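Local coordinates for protein cytosol aminopeptidase (PDB 3KZW) that probably removes amino-terminal residues from peptides, as a metal-dependent leucyl aminopeptidase of the cytosol aminopeptidase family, at residues M111-K123 against M149-E161. Numbering follows the deposited sequence.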
loop_
_atom_site.group_PDB
_atom_site.type_symbol
_atom_site.label_atom_id
_atom_site.label_comp_id
_atom_site.label_asym_id
_atom_site.label_seq_id
_atom_site.Cartn_x
_atom_site.Cartn_y
_atom_site.Cartn_z
ATOM N N MET A 111 -1.785 13.120 43.463
ATOM C CA MET A 111 -1.063 14.321 43.903
ATOM C C MET A 111 -0.550 15.141 42.719
ATOM O O MET A 111 -0.620 16.370 42.737
ATOM C CB MET A 111 0.104 13.961 44.833
ATOM C CG MET A 111 -0.287 13.399 46.197
ATOM S SD MET A 111 1.162 12.797 47.117
ATOM C CE MET A 111 0.414 11.704 48.348
ATOM N N LEU A 112 -0.041 14.456 41.694
ATOM C CA LEU A 112 0.415 15.113 40.464
ATOM C C LEU A 112 -0.745 15.766 39.711
ATOM O O LEU A 112 -0.598 16.848 39.143
ATOM C CB LEU A 112 1.145 14.125 39.551
ATOM C CG LEU A 112 2.490 13.551 40.001
ATOM C CD1 LEU A 112 2.978 12.525 38.996
ATOM C CD2 LEU A 112 3.537 14.640 40.196
ATOM N N LYS A 113 -1.891 15.095 39.719
ATOM C CA LYS A 113 -3.106 15.606 39.095
ATOM C C LYS A 113 -3.655 16.814 39.861
ATOM O O LYS A 113 -4.132 17.770 39.251
ATOM C CB LYS A 113 -4.160 14.497 39.005
ATOM C CG LYS A 113 -5.323 14.804 38.069
ATOM C CD LYS A 113 -6.348 13.675 38.037
ATOM C CE LYS A 113 -5.894 12.512 37.162
ATOM N NZ LYS A 113 -6.869 11.384 37.196
ATOM N N ILE A 114 -3.575 16.760 41.193
ATOM C CA ILE A 114 -4.051 17.837 42.065
ATOM C C ILE A 114 -3.225 19.111 41.880
ATOM O O ILE A 114 -3.778 20.162 41.554
ATOM C CB ILE A 114 -4.071 17.409 43.565
ATOM C CG1 ILE A 114 -5.172 16.376 43.816
ATOM C CG2 ILE A 114 -4.279 18.614 44.480
ATOM C CD1 ILE A 114 -4.938 15.508 45.040
ATOM N N TRP A 115 -1.912 19.011 42.084
ATOM C CA TRP A 115 -1.014 20.161 41.934
ATOM C C TRP A 115 -0.949 20.635 40.483
ATOM O O TRP A 115 -0.889 21.837 40.217
ATOM C CB TRP A 115 0.395 19.837 42.443
ATOM C CG TRP A 115 0.496 19.636 43.927
ATOM C CD1 TRP A 115 0.859 18.489 44.576
ATOM C CD2 TRP A 115 0.240 20.611 44.949
ATOM N NE1 TRP A 115 0.842 18.687 45.936
ATOM C CE2 TRP A 115 0.465 19.978 46.193
ATOM C CE3 TRP A 115 -0.160 21.955 44.935
ATOM C CZ2 TRP A 115 0.305 20.645 47.413
ATOM C CZ3 TRP A 115 -0.322 22.617 46.149
ATOM C CH2 TRP A 115 -0.089 21.958 47.370
ATOM N N GLY A 116 -0.970 19.680 39.555
ATOM C CA GLY A 116 -0.916 19.964 38.126
ATOM C C GLY A 116 -2.039 20.862 37.651
ATOM O O GLY A 116 -1.789 21.931 37.096
ATOM N N HIS A 117 -3.277 20.433 37.881
ATOM C CA HIS A 117 -4.446 21.209 37.471
ATOM C C HIS A 117 -4.544 22.557 38.187
ATOM O O HIS A 117 -4.992 23.546 37.599
ATOM C CB HIS A 117 -5.740 20.412 37.659
ATOM C CG HIS A 117 -5.933 19.318 36.654
ATOM N ND1 HIS A 117 -6.774 18.249 36.874
ATOM C CD2 HIS A 117 -5.386 19.120 35.431
ATOM C CE1 HIS A 117 -6.742 17.442 35.829
ATOM N NE2 HIS A 117 -5.906 17.947 34.939
ATOM N N LEU A 118 -4.117 22.588 39.449
ATOM C CA LEU A 118 -4.130 23.811 40.248
ATOM C C LEU A 118 -3.207 24.881 39.672
ATOM O O LEU A 118 -3.658 25.982 39.366
ATOM C CB LEU A 118 -3.759 23.516 41.707
ATOM C CG LEU A 118 -3.707 24.710 42.673
ATOM C CD1 LEU A 118 -5.090 25.324 42.874
ATOM C CD2 LEU A 118 -3.097 24.306 44.000
ATOM N N PHE A 119 -1.925 24.550 39.519
ATOM C CA PHE A 119 -0.934 25.499 39.004
ATOM C C PHE A 119 -1.213 25.938 37.562
ATOM O O PHE A 119 -0.891 27.063 37.178
ATOM C CB PHE A 119 0.489 24.942 39.137
ATOM C CG PHE A 119 0.953 24.787 40.560
ATOM C CD1 PHE A 119 0.826 25.834 41.474
ATOM C CD2 PHE A 119 1.538 23.600 40.986
ATOM C CE1 PHE A 119 1.260 25.688 42.791
ATOM C CE2 PHE A 119 1.976 23.449 42.301
ATOM C CZ PHE A 119 1.838 24.493 43.201
ATOM N N GLN A 120 -1.818 25.047 36.778
ATOM C CA GLN A 120 -2.253 25.375 35.418
ATOM C C GLN A 120 -3.374 26.408 35.430
ATOM O O GLN A 120 -3.393 27.316 34.600
ATOM C CB GLN A 120 -2.701 24.119 34.670
ATOM C CG GLN A 120 -1.552 23.284 34.127
ATOM C CD GLN A 120 -1.999 21.948 33.565
ATOM O OE1 GLN A 120 -3.179 21.597 33.620
ATOM N NE2 GLN A 120 -1.052 21.190 33.023
ATOM N N TYR A 121 -4.302 26.264 36.375
ATOM C CA TYR A 121 -5.384 27.228 36.548
ATOM C C TYR A 121 -4.848 28.583 37.012
ATOM O O TYR A 121 -5.241 29.625 36.483
ATOM C CB TYR A 121 -6.444 26.703 37.523
ATOM C CG TYR A 121 -7.631 27.630 37.668
ATOM C CD1 TYR A 121 -8.649 27.641 36.718
ATOM C CD2 TYR A 121 -7.729 28.506 38.749
ATOM C CE1 TYR A 121 -9.737 28.497 36.839
ATOM C CE2 TYR A 121 -8.815 29.371 38.879
ATOM C CZ TYR A 121 -9.816 29.358 37.922
ATOM O OH TYR A 121 -10.891 30.210 38.045
ATOM N N ILE A 122 -3.945 28.552 37.992
ATOM C CA ILE A 122 -3.309 29.754 38.530
ATOM C C ILE A 122 -2.631 30.571 37.430
ATOM O O ILE A 122 -2.792 31.791 37.378
ATOM C CB ILE A 122 -2.285 29.406 39.662
ATOM C CG1 ILE A 122 -2.964 28.700 40.845
ATOM C CG2 ILE A 122 -1.534 30.647 40.144
ATOM C CD1 ILE A 122 -4.187 29.414 41.417
ATOM N N LYS A 123 -1.894 29.891 36.550
ATOM C CA LYS A 123 -1.162 30.554 35.468
ATOM C C LYS A 123 -2.061 31.103 34.364
ATOM O O LYS A 123 -1.861 32.228 33.904
ATOM C CB LYS A 123 -0.080 29.637 34.878
ATOM C CG LYS A 123 1.193 29.548 35.724
ATOM C CD LYS A 123 1.972 30.869 35.739
ATOM C CE LYS A 123 3.047 30.873 36.816
ATOM N NZ LYS A 123 3.810 32.147 36.836
ATOM N N MET A 149 6.995 17.353 47.452
ATOM C CA MET A 149 7.770 16.982 46.270
ATOM C C MET A 149 6.929 17.196 45.015
ATOM O O MET A 149 7.365 17.863 44.077
ATOM C CB MET A 149 8.209 15.518 46.356
ATOM C CG MET A 149 9.312 15.114 45.378
ATOM S SD MET A 149 10.954 15.704 45.858
ATOM C CE MET A 149 11.199 14.868 47.433
ATOM N N ALA A 150 5.723 16.629 45.017
ATOM C CA ALA A 150 4.777 16.763 43.916
ATOM C C ALA A 150 4.436 18.227 43.657
ATOM O O ALA A 150 4.359 18.657 42.507
ATOM C CB ALA A 150 3.516 15.961 44.203
ATOM N N CYS A 151 4.246 18.982 44.738
ATOM C CA CYS A 151 3.991 20.420 44.674
ATOM C C CYS A 151 5.115 21.154 43.942
ATOM O O CYS A 151 4.855 21.977 43.060
ATOM C CB CYS A 151 3.815 20.988 46.085
ATOM S SG CYS A 151 3.277 22.712 46.149
ATOM N N GLY A 152 6.357 20.838 44.303
ATOM C CA GLY A 152 7.536 21.446 43.689
ATOM C C GLY A 152 7.709 21.120 42.213
ATOM O O GLY A 152 7.971 22.014 41.405
ATOM N N ILE A 153 7.564 19.840 41.865
ATOM C CA ILE A 153 7.722 19.380 40.482
ATOM C C ILE A 153 6.671 20.003 39.564
ATOM O O ILE A 153 7.009 20.582 38.528
ATOM C CB ILE A 153 7.677 17.828 40.367
ATOM C CG1 ILE A 153 8.831 17.191 41.150
ATOM C CG2 ILE A 153 7.738 17.385 38.902
ATOM C CD1 ILE A 153 8.661 15.702 41.425
ATOM N N GLN A 154 5.406 19.899 39.965
ATOM C CA GLN A 154 4.288 20.367 39.146
ATOM C C GLN A 154 4.243 21.884 38.973
ATOM O O GLN A 154 3.675 22.378 38.001
ATOM C CB GLN A 154 2.950 19.854 39.691
ATOM C CG GLN A 154 2.784 18.335 39.677
ATOM C CD GLN A 154 2.877 17.735 38.288
ATOM O OE1 GLN A 154 3.960 17.634 37.712
ATOM N NE2 GLN A 154 1.739 17.314 37.749
ATOM N N SER A 155 4.849 22.617 39.904
ATOM C CA SER A 155 4.919 24.077 39.808
ATOM C C SER A 155 5.726 24.518 38.586
ATOM O O SER A 155 5.566 25.637 38.099
ATOM C CB SER A 155 5.500 24.685 41.089
ATOM O OG SER A 155 6.883 24.402 41.214
ATOM N N GLU A 156 6.586 23.626 38.097
ATOM C CA GLU A 156 7.395 23.886 36.910
ATOM C C GLU A 156 6.960 23.032 35.722
ATOM O O GLU A 156 6.836 23.537 34.606
ATOM C CB GLU A 156 8.881 23.652 37.207
ATOM C CG GLU A 156 9.495 24.632 38.202
ATOM C CD GLU A 156 9.709 26.028 37.625
ATOM O OE1 GLU A 156 9.728 26.180 36.381
ATOM O OE2 GLU A 156 9.866 26.979 38.422
ATOM N N ARG A 157 6.721 21.746 35.971
ATOM C CA ARG A 157 6.422 20.791 34.902
ATOM C C ARG A 157 5.050 21.004 34.258
ATOM O O ARG A 157 4.927 20.954 33.032
ATOM C CB ARG A 157 6.574 19.346 35.389
ATOM C CG ARG A 157 6.428 18.321 34.269
ATOM C CD ARG A 157 6.849 16.923 34.664
ATOM N NE ARG A 157 5.992 16.359 35.700
ATOM C CZ ARG A 157 5.781 15.056 35.875
ATOM N NH1 ARG A 157 6.353 14.164 35.066
ATOM N NH2 ARG A 157 4.989 14.644 36.861
ATOM N N ALA A 158 4.031 21.241 35.081
ATOM C CA ALA A 158 2.661 21.393 34.591
ATOM C C ALA A 158 2.435 22.725 33.877
ATOM O O ALA A 158 1.559 22.832 33.016
ATOM C CB ALA A 158 1.669 21.232 35.729
ATOM N N THR A 159 3.235 23.727 34.234
ATOM C CA THR A 159 3.073 25.084 33.713
ATOM C C THR A 159 4.018 25.390 32.550
ATOM O O THR A 159 4.117 26.535 32.106
ATOM C CB THR A 159 3.290 26.128 34.820
ATOM O OG1 THR A 159 4.617 25.994 35.344
ATOM C CG2 THR A 159 2.284 25.937 35.943
ATOM N N TYR A 160 4.704 24.361 32.062
ATOM C CA TYR A 160 5.681 24.506 30.988
ATOM C C TYR A 160 5.029 24.946 29.679
ATOM O O TYR A 160 3.937 24.492 29.332
ATOM C CB TYR A 160 6.445 23.191 30.790
ATOM C CG TYR A 160 7.398 23.174 29.614
ATOM C CD1 TYR A 160 8.665 23.743 29.712
ATOM C CD2 TYR A 160 7.034 22.579 28.406
ATOM C CE1 TYR A 160 9.545 23.728 28.636
ATOM C CE2 TYR A 160 7.907 22.560 27.323
ATOM C CZ TYR A 160 9.158 23.135 27.446
ATOM O OH TYR A 160 10.025 23.116 26.381
ATOM N N GLU A 161 5.703 25.849 28.972
ATOM C CA GLU A 161 5.312 26.223 27.616
ATOM C C GLU A 161 6.522 26.588 26.763
ATOM O O GLU A 161 7.489 27.171 27.260
ATOM C CB GLU A 161 4.259 27.343 27.612
ATOM C CG GLU A 161 4.636 28.603 28.386
ATOM C CD GLU A 161 3.506 29.632 28.442
ATOM O OE1 GLU A 161 2.809 29.835 27.417
ATOM O OE2 GLU A 161 3.325 30.245 29.516
#
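The W115 ring lies flat against C151, which covers one face, and also stacks with the F137 ring. C151 CB makes a CH-pi contact over the five-membered ring, 3.7 Å from its centroid. C151 SG makes a sulfur-aromatic contact almost squarely above the six-membered ring, 3.5 Å from its centroid. SG is anti to the backbone N (chi1 -172°), and this carries the sulfur along the indole. The same sulfur meets the F119 ring at its edge, 3.7 Å from F119 CZ. S155 CB lies over one face of F119, offset toward the rim. L112 CD1 meets the edge of the R157 guanidinium.

The Q154 amide joins the two helices. Its NE2 donates to L112 O at 2.8 Å, from above the carbonyl plane. The same oxygen also takes the helical bond from G116 N. Q154 NE2 also has a hydrogen bond with N495 OD1. R157 NE and, at longer range, NH2 both donate to Q154 OE1, which helps set how the amide is turned. A158 CB rests on G116 CA at 3.7 Å, and the two CA atoms are 5.2 Å apart. Q120 NE2 donates to A158 O, in the type I turn R157-Y160, at 3.1 Å and also bonds S493 O. T159 CG2 packs on F119 CB and K123 CG.

The segment axes approach to 8.5 Å and cross at -41°. Strand 91-101 touches I114, L118 and I122. The arrangement is a buried helix pair and the type I turn, packed against the mixed sheet of the alpha/beta N-terminal domain of cytosol aminopeptidases.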